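Local coordinates for thioredoxin domain-containing protein (Sinorhizobium meliloti, PDB 3U5R) that is of unknown function but belongs to the AhpC/TSA family of thioredoxin-like proteins and may act as an antioxidant oxidoreductase, at residues 58-63 with 150-155; 144-149 with 196-201. One frame throughout, in Å; residues are numbered along the deposited sequence.

Contact 1 (58-63 with 150-155); sequences DSPALL and YDRERR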
loop_
_atom_site.group_PDB
_atom_site.type_symbol
_atom_site.label_atom_id
_atom_site.label_comp_id
_atom_site.label_asym_id
_atom_site.label_seq_id
_atom_site.Cartn_x
_atom_site.Cartn_y
_atom_site.Cartn_z
ATOM N N ASP A 58 -9.438 -1.931 15.250
ATOM C CA ASP A 58 -9.637 -0.748 16.050
ATOM C C ASP A 58 -9.187 0.562 15.384
ATOM O O ASP A 58 -9.461 1.602 15.934
ATOM C CB ASP A 58 -8.933 -0.915 17.391
ATOM C CG ASP A 58 -9.582 -2.031 18.256
ATOM O OD1 ASP A 58 -10.817 -2.326 18.119
ATOM O OD2 ASP A 58 -8.826 -2.640 19.053
ATOM N N SER A 59 -8.503 0.520 14.226
ATOM C CA SER A 59 -8.089 1.737 13.554
ATOM C C SER A 59 -9.198 2.205 12.622
ATOM O O SER A 59 -9.592 1.460 11.730
ATOM C CB SER A 59 -6.807 1.531 12.747
ATOM O OG SER A 59 -5.761 1.082 13.594
ATOM N N PRO A 60 -9.715 3.444 12.807
ATOM C CA PRO A 60 -10.801 3.925 11.910
ATOM C C PRO A 60 -10.360 4.038 10.460
ATOM O O PRO A 60 -11.187 3.820 9.541
ATOM C CB PRO A 60 -11.190 5.305 12.502
ATOM C CG PRO A 60 -9.885 5.714 13.366
ATOM C CD PRO A 60 -9.419 4.381 13.907
ATOM N N ALA A 61 -9.070 4.326 10.184
ATOM C CA ALA A 61 -8.632 4.285 8.781
ATOM C C ALA A 61 -7.647 3.165 8.529
ATOM O O ALA A 61 -6.734 2.926 9.368
ATOM C CB ALA A 61 -7.997 5.671 8.313
ATOM N N LEU A 62 -7.740 2.528 7.345
ATOM C CA LEU A 62 -6.835 1.437 7.021
ATOM C C LEU A 62 -6.324 1.618 5.603
ATOM O O LEU A 62 -7.132 1.717 4.628
ATOM C CB LEU A 62 -7.502 0.047 7.192
ATOM C CG LEU A 62 -6.729 -1.099 6.500
ATOM C CD1 LEU A 62 -5.503 -1.469 7.387
ATOM C CD2 LEU A 62 -7.598 -2.366 6.313
ATOM N N LEU A 63 -4.990 1.716 5.473
ATOM C CA LEU A 63 -4.364 1.784 4.175
ATOM C C LEU A 63 -3.764 0.406 3.812
ATOM O O LEU A 63 -2.949 -0.138 4.588
ATOM C CB LEU A 63 -3.279 2.864 4.148
ATOM C CG LEU A 63 -2.484 2.993 2.847
ATOM C CD1 LEU A 63 -3.397 3.396 1.699
ATOM C CD2 LEU A 63 -1.346 3.989 3.008
ATOM N N TYR A 150 -9.329 2.674 3.219
ATOM C CA TYR A 150 -10.650 2.298 3.730
ATOM C C TYR A 150 -11.011 3.092 4.982
ATOM O O TYR A 150 -10.133 3.420 5.801
ATOM C CB TYR A 150 -10.676 0.815 4.071
ATOM C CG TYR A 150 -10.381 0.018 2.837
ATOM C CD1 TYR A 150 -11.412 -0.312 1.943
ATOM C CD2 TYR A 150 -9.047 -0.362 2.529
ATOM C CE1 TYR A 150 -11.145 -1.053 0.794
ATOM C CE2 TYR A 150 -8.748 -1.055 1.315
ATOM C CZ TYR A 150 -9.816 -1.388 0.476
ATOM O OH TYR A 150 -9.553 -2.050 -0.714
ATOM N N ASP A 151 -12.315 3.291 5.186
ATOM C CA ASP A 151 -12.832 3.945 6.380
ATOM C C ASP A 151 -13.181 2.967 7.435
ATOM O O ASP A 151 -12.823 1.772 7.362
ATOM C CB ASP A 151 -14.012 4.876 6.003
ATOM C CG ASP A 151 -15.250 4.071 5.485
ATOM O OD1 ASP A 151 -15.282 2.812 5.603
ATOM O OD2 ASP A 151 -16.163 4.717 4.973
ATOM N N ARG A 152 -13.909 3.453 8.418
ATOM C CA ARG A 152 -14.254 2.728 9.645
ATOM C C ARG A 152 -15.039 1.434 9.309
ATOM O O ARG A 152 -14.879 0.417 9.985
ATOM C CB ARG A 152 -15.128 3.599 10.591
ATOM C CG ARG A 152 -14.499 4.945 11.157
ATOM C CD ARG A 152 -14.902 5.252 12.671
ATOM N NE ARG A 152 -14.465 4.099 13.513
ATOM C CZ ARG A 152 -13.773 4.170 14.657
ATOM N NH1 ARG A 152 -13.467 5.350 15.182
ATOM N NH2 ARG A 152 -13.388 3.048 15.270
ATOM N N GLU A 153 -15.845 1.463 8.248
ATOM C CA GLU A 153 -16.583 0.240 7.885
ATOM C C GLU A 153 -15.928 -0.429 6.737
ATOM O O GLU A 153 -16.529 -1.235 6.062
ATOM C CB GLU A 153 -18.058 0.592 7.575
ATOM C CG GLU A 153 -18.697 1.272 8.800
ATOM C CD GLU A 153 -19.054 0.281 9.929
ATOM O OE1 GLU A 153 -18.836 -0.964 9.784
ATOM O OE2 GLU A 153 -19.605 0.761 10.959
ATOM N N ARG A 154 -14.631 -0.122 6.533
ATOM C CA ARG A 154 -13.813 -0.809 5.568
ATOM C C ARG A 154 -14.414 -0.741 4.201
ATOM O O ARG A 154 -14.411 -1.708 3.481
ATOM C CB ARG A 154 -13.474 -2.231 6.003
ATOM C CG ARG A 154 -12.663 -2.233 7.348
ATOM C CD ARG A 154 -11.335 -1.425 7.237
ATOM N NE ARG A 154 -10.560 -1.559 8.475
ATOM C CZ ARG A 154 -10.319 -0.591 9.363
ATOM N NH1 ARG A 154 -10.685 0.695 9.147
ATOM N NH2 ARG A 154 -9.591 -0.897 10.448
ATOM N N ARG A 155 -14.926 0.439 3.843
ATOM C CA ARG A 155 -15.330 0.686 2.477
ATOM C C ARG A 155 -14.274 1.564 1.792
ATOM O O ARG A 155 -13.772 2.519 2.425
ATOM C CB ARG A 155 -16.670 1.423 2.417
ATOM C CG ARG A 155 -17.729 0.812 3.339
ATOM C CD ARG A 155 -17.940 -0.729 3.077
ATOM N NE ARG A 155 -18.779 -1.315 4.156
ATOM C CZ ARG A 155 -20.128 -1.513 4.113
ATOM N NH1 ARG A 155 -20.874 -1.243 2.997
ATOM N NH2 ARG A 155 -20.752 -2.008 5.211
#
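Leu62 and Tyr150 form an antiparallel hydrogen-bonded pair. Leu62 N donates to Tyr150 O at 3.0 Å, and Tyr150 N donates to Leu62 O at 2.8 Å. Here strand 61-66 meets the end of strand 146-150. The chain then leaves the sheet in a type I turn, Asp151 to Arg154.

Arg154 fills the tight part of the contact. Its side chain crosses that of Leu62 at about a right angle. Leu62 CB lies over the centre of the guanidinium, 3.6 Å from Arg154 CZ. The edge of the same group faces Ser59 O end-on. Arg154 NH2 reaches that oxygen at 2.7 Å and Arg154 NH1 at 2.9 Å, both nearly in the guanidinium plane. Arg154 NH1 also bonds to Asp151 O at 3.0 Å, from above the carbonyl plane. A weak bond to Pro60 O adds to this. The bend at chi2 (-59°) turns the chain back toward strand 61-66 and lets NH1 reach both Asp151 O and Ser59 O.

Arg152 belongs to the solvent side. It runs beside Pro60, pointing the same way, and its guanidinium turns one face to the ring. Pro60 CB is 3.5 Å from Arg152 NH1, but offset toward the rim of the group. The charge of Asp58 stays apart, with OD1 6.6 Å from Arg152 NH2. Pro60 also touches Leu186 of helix 176-186.

Within this contact, the buried guanidinium of Arg154 is met by backbone carbonyls and not by a carboxylate. Their dipoles probably stabilise its positive charge, and the bonds tie the turn to the residues just before strand 61-66.

Contact 2 (144-149 with 196-201); sequences TPDFFL and VPSIGC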
loop_
_atom_site.group_PDB
_atom_site.type_symbol
_atom_site.label_atom_id
_atom_site.label_comp_id
_atom_site.label_asym_id
_atom_site.label_seq_id
_atom_site.Cartn_x
_atom_site.Cartn_y
_atom_site.Cartn_z
ATOM N N THR A 144 2.875 -1.358 -8.635
ATOM C CA THR A 144 3.444 -0.982 -7.327
ATOM C C THR A 144 3.954 0.427 -7.551
ATOM O O THR A 144 4.708 0.640 -8.502
ATOM C CB THR A 144 4.612 -1.937 -6.919
ATOM O OG1 THR A 144 5.618 -1.872 -7.937
ATOM C CG2 THR A 144 4.096 -3.447 -6.749
ATOM N N PRO A 145 3.608 1.390 -6.679
ATOM C CA PRO A 145 2.780 1.229 -5.511
ATOM C C PRO A 145 1.317 1.355 -5.914
ATOM O O PRO A 145 0.998 2.124 -6.837
ATOM C CB PRO A 145 3.123 2.436 -4.687
ATOM C CG PRO A 145 3.421 3.557 -5.740
ATOM C CD PRO A 145 4.012 2.795 -6.906
ATOM N N ASP A 146 0.427 0.639 -5.217
ATOM C CA ASP A 146 -1.038 0.762 -5.453
ATOM C C ASP A 146 -1.690 0.957 -4.093
ATOM O O ASP A 146 -1.567 0.076 -3.231
ATOM C CB ASP A 146 -1.565 -0.539 -6.109
ATOM C CG ASP A 146 -2.772 -0.291 -7.010
ATOM O OD1 ASP A 146 -3.446 0.751 -6.825
ATOM O OD2 ASP A 146 -2.991 -1.117 -7.914
ATOM N N PHE A 147 -2.264 2.129 -3.841
ATOM C CA PHE A 147 -2.781 2.453 -2.516
ATOM C C PHE A 147 -4.299 2.387 -2.425
ATOM O O PHE A 147 -4.996 3.012 -3.245
ATOM C CB PHE A 147 -2.383 3.897 -2.163
ATOM C CG PHE A 147 -0.874 4.119 -2.102
ATOM C CD1 PHE A 147 -0.167 3.762 -0.948
ATOM C CD2 PHE A 147 -0.179 4.732 -3.170
ATOM C CE1 PHE A 147 1.223 3.980 -0.860
ATOM C CE2 PHE A 147 1.224 4.950 -3.078
ATOM C CZ PHE A 147 1.917 4.555 -1.916
ATOM N N PHE A 148 -4.823 1.679 -1.416
ATOM C CA PHE A 148 -6.277 1.570 -1.232
ATOM C C PHE A 148 -6.566 2.031 0.202
ATOM O O PHE A 148 -6.121 1.366 1.153
ATOM C CB PHE A 148 -6.724 0.089 -1.361
ATOM C CG PHE A 148 -6.494 -0.575 -2.726
ATOM C CD1 PHE A 148 -5.233 -1.005 -3.148
ATOM C CD2 PHE A 148 -7.592 -0.859 -3.566
ATOM C CE1 PHE A 148 -5.051 -1.610 -4.388
ATOM C CE2 PHE A 148 -7.439 -1.509 -4.774
ATOM C CZ PHE A 148 -6.171 -1.906 -5.216
ATOM N N LEU A 149 -7.303 3.135 0.399
ATOM C CA LEU A 149 -7.620 3.593 1.711
ATOM C C LEU A 149 -9.103 3.251 2.030
ATOM O O LEU A 149 -9.987 3.614 1.223
ATOM C CB LEU A 149 -7.457 5.138 1.825
ATOM C CG LEU A 149 -7.691 5.768 3.214
ATOM C CD1 LEU A 149 -6.597 5.294 4.248
ATOM C CD2 LEU A 149 -7.654 7.234 3.050
ATOM N N VAL A 196 -6.210 10.792 -8.708
ATOM C CA VAL A 196 -5.361 10.411 -9.861
ATOM C C VAL A 196 -4.845 8.998 -9.683
ATOM O O VAL A 196 -4.332 8.673 -8.619
ATOM C CB VAL A 196 -4.203 11.380 -9.950
ATOM C CG1 VAL A 196 -3.268 11.000 -11.159
ATOM C CG2 VAL A 196 -4.780 12.892 -10.000
ATOM N N PRO A 197 -4.916 8.172 -10.725
ATOM C CA PRO A 197 -4.443 6.802 -10.595
ATOM C C PRO A 197 -2.924 6.750 -10.298
ATOM O O PRO A 197 -2.194 7.581 -10.821
ATOM C CB PRO A 197 -4.706 6.178 -11.975
ATOM C CG PRO A 197 -5.779 7.103 -12.633
ATOM C CD PRO A 197 -5.623 8.462 -12.014
ATOM N N SER A 198 -2.452 5.778 -9.498
ATOM C CA SER A 198 -1.005 5.707 -9.324
ATOM C C SER A 198 -0.450 5.053 -10.567
ATOM O O SER A 198 -1.175 4.416 -11.339
ATOM C CB SER A 198 -0.613 4.871 -8.084
ATOM O OG SER A 198 -1.177 3.576 -8.198
ATOM N N ILE A 199 0.853 5.193 -10.736
ATOM C CA ILE A 199 1.595 4.584 -11.823
ATOM C C ILE A 199 2.708 3.830 -11.207
ATOM O O ILE A 199 3.340 4.328 -10.263
ATOM C CB ILE A 199 2.248 5.661 -12.659
ATOM C CG1 ILE A 199 1.159 6.559 -13.244
ATOM C CG2 ILE A 199 3.144 5.012 -13.804
ATOM C CD1 ILE A 199 0.494 5.993 -14.476
ATOM N N GLY A 200 2.977 2.635 -11.712
ATOM C CA GLY A 200 4.235 1.959 -11.302
ATOM C C GLY A 200 4.632 0.796 -12.194
ATOM O O GLY A 200 4.069 0.604 -13.242
ATOM N N CYS A 201 5.560 -0.029 -11.729
ATOM C CA CYS A 201 5.831 -1.275 -12.350
ATOM C C CYS A 201 4.638 -2.192 -12.182
ATOM O O CYS A 201 4.071 -2.252 -11.081
ATOM C CB CYS A 201 7.019 -1.886 -11.632
ATOM S SG CYS A 201 8.546 -0.844 -12.013
HETATM O O HOH W 1 -3.265 3.158 -6.242
#
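Thr144 and Cys201 form an antiparallel hydrogen-bonded pair in which Thr144 N donates to Cys201 O at 2.9 Å, in the carbonyl plane. Beside it, Gly200 CA makes a CA-H...O contact of 3.1 Å with Thr144 O. A beta carbon on Gly200 would run into that oxygen. The peptide bond from Thr144 to Pro145 is cis. A cis-proline just before this strand is a hallmark of the thioredoxin fold.

Few side chains cross the gap. On the face they share, Thr144 OG1 comes within 4.0 Å of Cys201 CB. Pro145 CD rests 3.8 Å from Ile199 O. The main polar link is Ser198, whose OG donates to Pro145 O at 2.9 Å and lies in the carbonyl plane. Ser198 OG sits between its own backbone N and carbonyl carbon (chi1 57°), which aims it at the oxygen. A water continues the link. It accepts from Phe147 N at 2.8 Å and lies 2.9 Å from Ser198 OG. Asp146 OD1 also lies close to this water, while Asp146 OD2 takes the backbone N-H of Ala142. With an alanine in place of Ser198, Pro145 O is likely to lose its hydroxyl donor and the water one partner.

Helix 72-75 covers Pro145 through Phe73 and Val74, and Pro72 touches Cys201. Cys71, just before that helix, touches both Thr144 and Cys201. Strand 199-202 runs between strands 27-28 and 143-144 in a small antiparallel sheet, while strand 146-150 goes on into the main sheet beside strand 61-66.

In the fold
The two contacts lie about 18 Å apart between centres, toward the two ends of strand 146-150. Their segments alternate along the chain: 58-63, then 144-149 and 150-155 in direct succession, then 196-201. Strands 61-66 and 146-150 are neighbours in the mixed five-stranded sheet, and the contacts touch there, with Leu63 CD1 3.4 Å from Phe148 O. Helix 176-186 packs on residues of both. Contact 1 pairs these two strands where 146-150 ends and turns toward 156-160. Contact 2, nearer the centre of the chain, joins the cis-proline end to a small three-stranded antiparallel sheet. Together they probably tie the two ends of this central strand to different neighbours, as suits a thioredoxin-like fold.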